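Local coordinates for protein beta-fructofuranosidase (Arthrobacter, PDB 3WPU) that belongs to the levansucrase and invertase family of enzymes, whose members are built on a five-bladed beta-propeller, at residues Thr231-Gly236 and Leu324-Ser329; Tyr196-Ala201 and Glu240-Arg245; Glu258-Phe263 and Leu310-Asn315. All coordinates share one frame; numbering follows the deposited sequence.

How the contacts relate
All three contacts are mainly buried. Contact 3 pairs strands 260-266 and 305-313 inside one propeller blade; contact 1 brings a preceding loop onto strand 321-331 of that blade, and contact 2 sets the end of the same loop against strand 197-210 of another sheet. Their chemistry follows their place. Regular backbone bonds dominate contact 3, which also carries a salt bridge at its more exposed end, whereas contacts 1 and 2, lacking strand pairing, each rely on a tyrosine hydroxyl bonded to a carbonyl and on aromatic and proline packing. Tyr-233, Phe-244 and Ile-200 all pack on Phe-263, which thus touches elements of all three contacts.

Contact 1: Thr231-Gly236 and Leu324-Ser329; sequences TYYQTG and LPPILS
Tyr-233 reaches across to the main chain of Leu-324, its OH donating to Leu-324 O at 2.7 Å. The C=O...donor angle of 154° and a 20° tilt from the carbonyl plane describe a slightly off-plane bond, with the acceptor near the plane of the phenol at its edge. Beside it the ring carbon Tyr-233 CE1 lies 3.8 Å from Pro-326 CG, the two side chains passing antiparallel to one another. Tyr-232 lies flat on the proline backbone: Pro-325 CA stands 3.9 Å from the Tyr-232 ring centroid and only 8° off the normal, a CH-pi contact over the face. Farther out on the same ring, Tyr-232 OH meets Pro-325 CG at 3.7 Å, while Pro-326 CD comes in obliquely near CD1.

The two tyrosines also touch each other: the CB of Tyr-232 lies 3.4 Å above the plane of the Tyr-233 ring, toward its rim. Their backbone is held by the carboxylate of Asp-229, which accepts from the amides of Thr-231, Tyr-232 and Tyr-233. Tyr-233 OH also accepts from Leu-310 N, so one hydroxyl joins strands 305-313 and 321-331. Just beyond, Ile-327 and Leu-328 both face Val-308 in a classic beta bulge, on a strand of a four-stranded antiparallel blade of the propeller.

Contact 2: Tyr196-Ala201 and Glu240-Arg245; sequences YDPRIA and EFFNFR
Tyr-196 OH is gripped from two directions, donating to Phe-242 O at 2.6 Å and accepting from a water whose oxygen lies 2.8 Å from that same Tyr-196 OH. The carbonyl is approached in its own plane with a C=O...donor angle of 154°, and it also lies in the plane of the phenol, at its edge. The water in turn accepts from Phe-244 N and Arg-245 NH1, so the hydroxyl is tied directly to Phe-242 and through the water to Phe-244 and Arg-245. This is a junction in the beta-propeller: strand 197-210 belongs to one sheet, whereas residues 240-245 lead into strand 245-250 of the next.

Aromatic and proline surfaces fill the interface. The edge of Tyr-196 is turned toward the face of Phe-242 in an offset edge-to-face pair, with centroids 5.2 Å apart and planes at 63°. Phe-242 has CG between its backbone N and carbonyl carbon (chi1 75°), which swings the ring across to Pro-198; there Phe-242 CZ and Pro-198 CD are only 3.3 Å apart, a tight fit. The same proline ring covers a face of Tyr-196 with CD and touches Phe-244 O with CB at 3.4 Å. Deeper along the strand, Ile-200 CD1 packs 3.8 Å from Phe-244 CE2, the side chains meeting at about a right angle; Leu-226 and Phe-263 add to the apolar surroundings of Phe-244. The guanidinium of Arg-245 also makes a salt bridge with Glu-338.

At the other end a second water spans the gap, accepting from Tyr-196 N and donating to Glu-240 O, which lies 2.7 Å from its oxygen.

Contact 3: Glu258-Phe263 and Leu310-Asn315; sequences ETFMVF and LAKAKN
Two adjacent strands of a propeller blade, 260-266 and 305-313, pair here as antiparallel neighbours; the short segments 260-263 and 310-313 run at 152° to each other. Met-261 and Ala-311 form the hydrogen-bonded pair, with Met-261 N to Ala-311 O and Ala-311 N to Met-261 O both 2.9 Å. Phe-260 with Lys-312 and Val-262 with Leu-310 are the flanking non-hydrogen-bonded pairs. Next to the Phe-260 and Lys-312 pair, Ala-313 N donates to Thr-259 O in a nearly straight bond, with an N-H...O angle of 176°, and the donor lies close to the line of the carbonyl.

Phe-260, Val-262, Leu-310 and Lys-312 share one face of the sheet. Leu-310 CD1 reaches Val-262 CG1 at 3.8 Å, and the aliphatic chain of Lys-312 runs alongside Phe-260, its CB 3.8 Å from Phe-260 CE1. On the other face, Ala-311 CB packs against Phe-263 CE2.

Lys-312 is extended throughout, with CG anti to the backbone N (chi1 -180°), and this carries its ammonium past the ring to Glu-258. Glu-21 is a second partner of that charge. Lys-312 NZ approaches Glu-258 OE2 from above the carboxylate plane, closing a salt bridge of 2.6 Å.

Contact 1: Thr231-Gly236 and Leu324-Ser329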
loop_
_atom_site.group_PDB
_atom_site.type_symbol
_atom_site.label_atom_id
_atom_site.label_comp_id
_atom_site.label_asym_id
_atom_site.label_seq_id
_atom_site.Cartn_x
_atom_site.Cartn_y
_atom_site.Cartn_z
ATOM N N THR A 231 -1.143 9.057 22.583
ATOM C CA THR A 231 0.211 8.940 23.119
ATOM C C THR A 231 1.210 8.525 22.043
ATOM O O THR A 231 2.294 9.100 21.957
ATOM C CB THR A 231 0.244 7.947 24.299
ATOM O OG1 THR A 231 -0.603 8.447 25.335
ATOM C CG2 THR A 231 1.641 7.808 24.852
ATOM N N TYR A 232 0.839 7.547 21.215
ATOM C CA TYR A 232 1.656 7.126 20.080
ATOM C C TYR A 232 1.142 7.700 18.752
ATOM O O TYR A 232 1.934 8.090 17.911
ATOM C CB TYR A 232 1.663 5.605 19.967
ATOM C CG TYR A 232 2.256 4.882 21.170
ATOM C CD1 TYR A 232 3.435 5.306 21.754
ATOM C CD2 TYR A 232 1.664 3.756 21.650
ATOM C CE1 TYR A 232 3.985 4.628 22.824
ATOM C CE2 TYR A 232 2.208 3.075 22.724
ATOM C CZ TYR A 232 3.366 3.530 23.300
ATOM O OH TYR A 232 3.940 2.841 24.387
ATOM N N TYR A 233 -0.172 7.687 18.578
ATOM C CA TYR A 233 -0.789 8.089 17.296
ATOM C C TYR A 233 -1.711 9.253 17.546
ATOM O O TYR A 233 -2.552 9.229 18.462
ATOM C CB TYR A 233 -1.456 6.868 16.619
ATOM C CG TYR A 233 -0.477 5.760 16.556
ATOM C CD1 TYR A 233 0.639 5.843 15.738
ATOM C CD2 TYR A 233 -0.561 4.685 17.439
ATOM C CE1 TYR A 233 1.601 4.870 15.713
ATOM C CE2 TYR A 233 0.393 3.697 17.432
ATOM C CZ TYR A 233 1.492 3.795 16.607
ATOM O OH TYR A 233 2.487 2.853 16.637
ATOM N N GLN A 234 -1.514 10.301 16.739
ATOM C CA GLN A 234 -2.236 11.554 16.869
ATOM C C GLN A 234 -3.758 11.380 16.720
ATOM O O GLN A 234 -4.221 10.594 15.902
ATOM C CB GLN A 234 -1.748 12.516 15.793
ATOM C CG GLN A 234 -2.125 13.959 16.040
ATOM C CD GLN A 234 -1.724 14.868 14.897
ATOM O OE1 GLN A 234 -2.051 14.594 13.750
ATOM N NE2 GLN A 234 -0.990 15.957 15.210
ATOM N N THR A 235 -4.516 12.124 17.525
ATOM C CA THR A 235 -5.972 12.049 17.506
ATOM C C THR A 235 -6.590 13.288 16.850
ATOM O O THR A 235 -5.910 14.274 16.592
ATOM C CB THR A 235 -6.556 12.018 18.916
ATOM O OG1 THR A 235 -6.236 13.256 19.559
ATOM C CG2 THR A 235 -6.005 10.842 19.724
ATOM N N GLY A 236 -7.901 13.239 16.642
ATOM C CA GLY A 236 -8.645 14.376 16.079
ATOM C C GLY A 236 -8.632 15.605 16.998
ATOM O O GLY A 236 -8.674 16.741 16.537
ATOM N N LEU A 324 1.579 -0.703 19.711
ATOM C CA LEU A 324 2.978 -0.640 20.099
ATOM C C LEU A 324 3.537 0.705 19.633
ATOM O O LEU A 324 2.872 1.424 18.854
ATOM C CB LEU A 324 3.754 -1.810 19.493
ATOM C CG LEU A 324 3.302 -3.201 19.941
ATOM C CD1 LEU A 324 4.034 -4.309 19.206
ATOM C CD2 LEU A 324 3.462 -3.386 21.448
ATOM N N PRO A 325 4.746 1.073 20.089
ATOM C CA PRO A 325 5.246 2.416 19.708
ATOM C C PRO A 325 5.480 2.535 18.182
ATOM O O PRO A 325 5.681 1.544 17.493
ATOM C CB PRO A 325 6.533 2.550 20.534
ATOM C CG PRO A 325 6.280 1.654 21.741
ATOM C CD PRO A 325 5.564 0.467 21.168
ATOM N N PRO A 326 5.409 3.756 17.629
ATOM C CA PRO A 326 5.655 3.850 16.196
ATOM C C PRO A 326 7.024 3.323 15.764
ATOM O O PRO A 326 8.024 3.426 16.518
ATOM C CB PRO A 326 5.568 5.372 15.909
ATOM C CG PRO A 326 4.991 6.004 17.119
ATOM C CD PRO A 326 5.253 5.070 18.277
ATOM N N ILE A 327 7.084 2.718 14.596
ATOM C CA ILE A 327 8.381 2.223 14.070
ATOM C C ILE A 327 9.147 3.204 13.206
ATOM O O ILE A 327 10.374 3.067 13.060
ATOM C CB ILE A 327 8.275 0.850 13.354
ATOM C CG1 ILE A 327 7.232 0.880 12.222
ATOM C CG2 ILE A 327 7.926 -0.250 14.350
ATOM C CD1 ILE A 327 7.252 -0.350 11.334
ATOM N N LEU A 328 8.454 4.170 12.601
ATOM C CA LEU A 328 9.108 5.208 11.810
ATOM C C LEU A 328 8.357 6.525 11.999
ATOM O O LEU A 328 7.113 6.534 12.081
ATOM C CB LEU A 328 9.115 4.827 10.335
ATOM C CG LEU A 328 9.832 5.800 9.392
ATOM C CD1 LEU A 328 11.341 5.626 9.481
ATOM C CD2 LEU A 328 9.334 5.693 7.954
ATOM N N SER A 329 9.103 7.597 12.196
ATOM C CA SER A 329 8.538 8.955 12.211
ATOM C C SER A 329 9.228 9.780 11.170
ATOM O O SER A 329 10.420 9.592 10.902
ATOM C CB SER A 329 8.685 9.638 13.571
ATOM O OG SER A 329 10.050 9.723 13.992
#

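Contact 2: Tyr196-Ala201 and Glu240-Arg245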
loop_
_atom_site.group_PDB
_atom_site.type_symbol
_atom_site.label_atom_id
_atom_site.label_comp_id
_atom_site.label_asym_id
_atom_site.label_seq_id
_atom_site.Cartn_x
_atom_site.Cartn_y
_atom_site.Cartn_z
ATOM N N TYR A 196 -13.278 14.035 11.794
ATOM C CA TYR A 196 -13.655 12.731 11.274
ATOM C C TYR A 196 -13.101 11.615 12.164
ATOM O O TYR A 196 -12.274 11.854 13.047
ATOM C CB TYR A 196 -13.253 12.569 9.820
ATOM C CG TYR A 196 -11.825 12.137 9.526
ATOM C CD1 TYR A 196 -11.577 11.185 8.554
ATOM C CD2 TYR A 196 -10.730 12.658 10.232
ATOM C CE1 TYR A 196 -10.303 10.787 8.246
ATOM C CE2 TYR A 196 -9.441 12.271 9.942
ATOM C CZ TYR A 196 -9.227 11.298 8.977
ATOM O OH TYR A 196 -7.950 10.915 8.662
ATOM N N ASP A 197 -13.582 10.413 11.892
ATOM C CA ASP A 197 -13.386 9.271 12.789
ATOM C C ASP A 197 -13.030 8.052 11.962
ATOM O O ASP A 197 -13.904 7.283 11.581
ATOM C CB ASP A 197 -14.650 9.045 13.600
ATOM C CG ASP A 197 -14.471 8.048 14.734
ATOM O OD1 ASP A 197 -13.469 7.324 14.790
ATOM O OD2 ASP A 197 -15.403 7.965 15.551
ATOM N N PRO A 198 -11.725 7.889 11.673
ATOM C CA PRO A 198 -11.215 6.726 10.970
ATOM C C PRO A 198 -10.792 5.657 11.962
ATOM O O PRO A 198 -10.028 5.948 12.881
ATOM C CB PRO A 198 -9.990 7.266 10.258
ATOM C CG PRO A 198 -9.485 8.376 11.122
ATOM C CD PRO A 198 -10.670 8.893 11.916
ATOM N N ARG A 199 -11.231 4.430 11.731
ATOM C CA ARG A 199 -10.888 3.313 12.628
ATOM C C ARG A 199 -10.379 2.134 11.847
ATOM O O ARG A 199 -10.832 1.878 10.726
ATOM C CB ARG A 199 -12.087 2.910 13.452
ATOM C CG ARG A 199 -12.680 4.077 14.232
ATOM C CD ARG A 199 -13.727 3.635 15.225
ATOM N NE ARG A 199 -14.389 4.773 15.851
ATOM C CZ ARG A 199 -15.388 4.665 16.724
ATOM N NH1 ARG A 199 -15.782 3.474 17.147
ATOM N NH2 ARG A 199 -15.974 5.752 17.196
ATOM N N ILE A 200 -9.479 1.361 12.461
ATOM C CA ILE A 200 -9.005 0.144 11.838
ATOM C C ILE A 200 -9.968 -0.951 12.283
ATOM O O ILE A 200 -10.237 -1.115 13.477
ATOM C CB ILE A 200 -7.530 -0.150 12.209
ATOM C CG1 ILE A 200 -6.637 0.871 11.517
ATOM C CG2 ILE A 200 -7.161 -1.571 11.826
ATOM C CD1 ILE A 200 -5.194 0.878 11.938
ATOM N N ALA A 201 -10.507 -1.660 11.306
ATOM C CA ALA A 201 -11.612 -2.583 11.496
ATOM C C ALA A 201 -11.371 -3.879 10.759
ATOM O O ALA A 201 -10.510 -3.963 9.878
ATOM C CB ALA A 201 -12.909 -1.950 11.007
ATOM N N GLU A 240 -7.401 18.105 13.722
ATOM C CA GLU A 240 -8.657 17.818 13.070
ATOM C C GLU A 240 -8.513 16.921 11.844
ATOM O O GLU A 240 -9.431 16.187 11.484
ATOM C CB GLU A 240 -9.252 19.170 12.640
ATOM C CG GLU A 240 -10.471 19.110 11.779
ATOM C CD GLU A 240 -11.198 20.438 11.776
ATOM O OE1 GLU A 240 -10.550 21.489 11.990
ATOM O OE2 GLU A 240 -12.425 20.406 11.572
ATOM N N PHE A 241 -7.370 17.038 11.186
ATOM C CA PHE A 241 -7.092 16.332 9.940
ATOM C C PHE A 241 -5.977 15.322 10.103
ATOM O O PHE A 241 -5.253 15.009 9.144
ATOM C CB PHE A 241 -6.768 17.336 8.855
ATOM C CG PHE A 241 -7.895 18.288 8.590
ATOM C CD1 PHE A 241 -9.105 17.819 8.091
ATOM C CD2 PHE A 241 -7.772 19.638 8.885
ATOM C CE1 PHE A 241 -10.169 18.685 7.865
ATOM C CE2 PHE A 241 -8.828 20.514 8.654
ATOM C CZ PHE A 241 -10.027 20.032 8.148
ATOM N N PHE A 242 -5.895 14.752 11.301
ATOM C CA PHE A 242 -4.988 13.652 11.577
ATOM C C PHE A 242 -5.177 12.488 10.617
ATOM O O PHE A 242 -6.273 12.270 10.121
ATOM C CB PHE A 242 -5.156 13.144 13.020
ATOM C CG PHE A 242 -6.404 12.314 13.270
ATOM C CD1 PHE A 242 -6.286 10.973 13.619
ATOM C CD2 PHE A 242 -7.689 12.868 13.211
ATOM C CE1 PHE A 242 -7.404 10.217 13.907
ATOM C CE2 PHE A 242 -8.818 12.104 13.468
ATOM C CZ PHE A 242 -8.680 10.773 13.826
ATOM N N ASN A 243 -4.091 11.755 10.377
ATOM C CA ASN A 243 -4.072 10.554 9.559
ATOM C C ASN A 243 -4.046 9.313 10.424
ATOM O O ASN A 243 -3.310 9.263 11.398
ATOM C CB ASN A 243 -2.824 10.577 8.677
ATOM C CG ASN A 243 -2.761 11.819 7.811
ATOM O OD1 ASN A 243 -1.867 12.666 7.939
ATOM N ND2 ASN A 243 -3.699 11.921 6.926
ATOM N N PHE A 244 -4.830 8.315 10.043
ATOM C CA PHE A 244 -4.902 7.039 10.802
ATOM C C PHE A 244 -5.623 6.054 9.913
ATOM O O PHE A 244 -6.833 6.144 9.738
ATOM C CB PHE A 244 -5.617 7.203 12.150
ATOM C CG PHE A 244 -5.529 5.973 13.016
ATOM C CD1 PHE A 244 -4.436 5.761 13.834
ATOM C CD2 PHE A 244 -6.553 5.042 13.005
ATOM C CE1 PHE A 244 -4.351 4.595 14.590
ATOM C CE2 PHE A 244 -6.485 3.903 13.778
ATOM C CZ PHE A 244 -5.379 3.687 14.572
ATOM N N ARG A 245 -4.872 5.200 9.243
ATOM C CA ARG A 245 -5.453 4.313 8.233
ATOM C C ARG A 245 -4.480 3.284 7.704
ATOM O O ARG A 245 -3.292 3.307 8.050
ATOM C CB ARG A 245 -5.993 5.167 7.044
ATOM C CG ARG A 245 -4.974 6.050 6.357
ATOM C CD ARG A 245 -5.652 6.778 5.189
ATOM N NE ARG A 245 -4.777 7.748 4.558
ATOM C CZ ARG A 245 -4.555 8.988 4.970
ATOM N NH1 ARG A 245 -5.177 9.494 6.027
ATOM N NH2 ARG A 245 -3.737 9.765 4.274
HETATM O O HOH W 1 -7.018 8.376 8.062
HETATM O O HOH W 2 -11.779 15.976 10.069
#

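Contact 3: Glu258-Phe263 and Leu310-Asn315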
loop_
_atom_site.group_PDB
_atom_site.type_symbol
_atom_site.label_atom_id
_atom_site.label_comp_id
_atom_site.label_asym_id
_atom_site.label_seq_id
_atom_site.Cartn_x
_atom_site.Cartn_y
_atom_site.Cartn_z
ATOM N N GLU A 258 3.128 -14.986 16.128
ATOM C CA GLU A 258 2.529 -13.718 16.499
ATOM C C GLU A 258 2.077 -13.034 15.223
ATOM O O GLU A 258 2.603 -13.329 14.170
ATOM C CB GLU A 258 3.540 -12.841 17.220
ATOM C CG GLU A 258 3.968 -13.438 18.550
ATOM C CD GLU A 258 4.870 -12.532 19.350
ATOM O OE1 GLU A 258 5.616 -11.727 18.749
ATOM O OE2 GLU A 258 4.834 -12.640 20.602
ATOM N N THR A 259 1.063 -12.190 15.335
ATOM C CA THR A 259 0.620 -11.374 14.186
ATOM C C THR A 259 0.778 -9.902 14.505
ATOM O O THR A 259 0.297 -9.415 15.539
ATOM C CB THR A 259 -0.834 -11.682 13.785
ATOM O OG1 THR A 259 -0.958 -13.086 13.511
ATOM C CG2 THR A 259 -1.242 -10.875 12.508
ATOM N N PHE A 260 1.392 -9.177 13.564
ATOM C CA PHE A 260 1.588 -7.741 13.692
ATOM C C PHE A 260 0.851 -7.030 12.589
ATOM O O PHE A 260 0.373 -7.657 11.658
ATOM C CB PHE A 260 3.062 -7.367 13.636
ATOM C CG PHE A 260 3.835 -7.857 14.824
ATOM C CD1 PHE A 260 3.907 -7.082 15.967
ATOM C CD2 PHE A 260 4.471 -9.076 14.782
ATOM C CE1 PHE A 260 4.599 -7.537 17.088
ATOM C CE2 PHE A 260 5.168 -9.532 15.899
ATOM C CZ PHE A 260 5.229 -8.757 17.029
ATOM N N MET A 261 0.754 -5.723 12.761
ATOM C CA MET A 261 0.125 -4.834 11.779
ATOM C C MET A 261 0.908 -3.540 11.737
ATOM O O MET A 261 1.273 -3.001 12.774
ATOM C CB MET A 261 -1.314 -4.555 12.220
ATOM C CG MET A 261 -2.100 -3.512 11.389
ATOM S SD MET A 261 -3.554 -2.938 12.284
ATOM C CE MET A 261 -4.540 -4.427 12.422
ATOM N N VAL A 262 1.103 -3.004 10.533
ATOM C CA VAL A 262 1.527 -1.633 10.375
ATOM C C VAL A 262 0.409 -0.833 9.740
ATOM O O VAL A 262 -0.510 -1.381 9.118
ATOM C CB VAL A 262 2.863 -1.458 9.589
ATOM C CG1 VAL A 262 4.026 -2.045 10.388
ATOM C CG2 VAL A 262 2.812 -2.095 8.227
ATOM N N PHE A 263 0.467 0.462 9.994
ATOM C CA PHE A 263 -0.547 1.380 9.512
ATOM C C PHE A 263 0.035 2.786 9.530
ATOM O O PHE A 263 1.066 3.036 10.135
ATOM C CB PHE A 263 -1.801 1.311 10.404
ATOM C CG PHE A 263 -1.507 1.485 11.863
ATOM C CD1 PHE A 263 -1.502 2.745 12.436
ATOM C CD2 PHE A 263 -1.203 0.400 12.646
ATOM C CE1 PHE A 263 -1.186 2.928 13.757
ATOM C CE2 PHE A 263 -0.880 0.578 13.983
ATOM C CZ PHE A 263 -0.884 1.834 14.537
ATOM N N LEU A 310 2.780 0.446 14.623
ATOM C CA LEU A 310 2.845 -1.004 14.773
ATOM C C LEU A 310 1.807 -1.401 15.836
ATOM O O LEU A 310 1.584 -0.661 16.818
ATOM C CB LEU A 310 4.237 -1.437 15.245
ATOM C CG LEU A 310 4.505 -2.946 15.237
ATOM C CD1 LEU A 310 4.514 -3.557 13.844
ATOM C CD2 LEU A 310 5.814 -3.251 15.967
ATOM N N ALA A 311 1.155 -2.534 15.607
ATOM C CA ALA A 311 0.243 -3.126 16.577
ATOM C C ALA A 311 0.455 -4.628 16.559
ATOM O O ALA A 311 0.950 -5.205 15.582
ATOM C CB ALA A 311 -1.207 -2.785 16.284
ATOM N N LYS A 312 0.098 -5.254 17.672
ATOM C CA LYS A 312 0.218 -6.685 17.839
ATOM C C LYS A 312 -1.129 -7.289 18.247
ATOM O O LYS A 312 -1.825 -6.747 19.114
ATOM C CB LYS A 312 1.265 -6.974 18.905
ATOM C CG LYS A 312 1.482 -8.448 19.168
ATOM C CD LYS A 312 2.493 -8.612 20.293
ATOM C CE LYS A 312 2.715 -10.084 20.559
ATOM N NZ LYS A 312 3.868 -10.332 21.469
ATOM N N ALA A 313 -1.477 -8.411 17.614
ATOM C CA ALA A 313 -2.747 -9.111 17.902
ATOM C C ALA A 313 -2.642 -9.799 19.267
ATOM O O ALA A 313 -1.570 -10.337 19.642
ATOM C CB ALA A 313 -3.063 -10.126 16.823
ATOM N N LYS A 314 -3.738 -9.746 20.008
ATOM C CA LYS A 314 -3.779 -10.350 21.350
ATOM C C LYS A 314 -4.452 -11.715 21.335
ATOM O O LYS A 314 -4.397 -12.446 22.327
ATOM C CB LYS A 314 -4.503 -9.411 22.308
ATOM C CG LYS A 314 -3.869 -8.031 22.390
ATOM C CD LYS A 314 -4.278 -7.274 23.648
ATOM C CE LYS A 314 -5.694 -6.736 23.606
ATOM N NZ LYS A 314 -6.065 -6.178 24.948
ATOM N N ASN A 315 -5.111 -12.066 20.237
ATOM C CA ASN A 315 -5.754 -13.389 20.125
ATOM C C ASN A 315 -5.589 -13.992 18.738
ATOM O O ASN A 315 -5.177 -13.296 17.799
ATOM C CB ASN A 315 -7.228 -13.341 20.575
ATOM C CG ASN A 315 -8.085 -12.398 19.749
ATOM O OD1 ASN A 315 -7.712 -11.996 18.670
ATOM N ND2 ASN A 315 -9.249 -12.051 20.266
HETATM O O HOH W 3 0.161 -11.845 18.126
#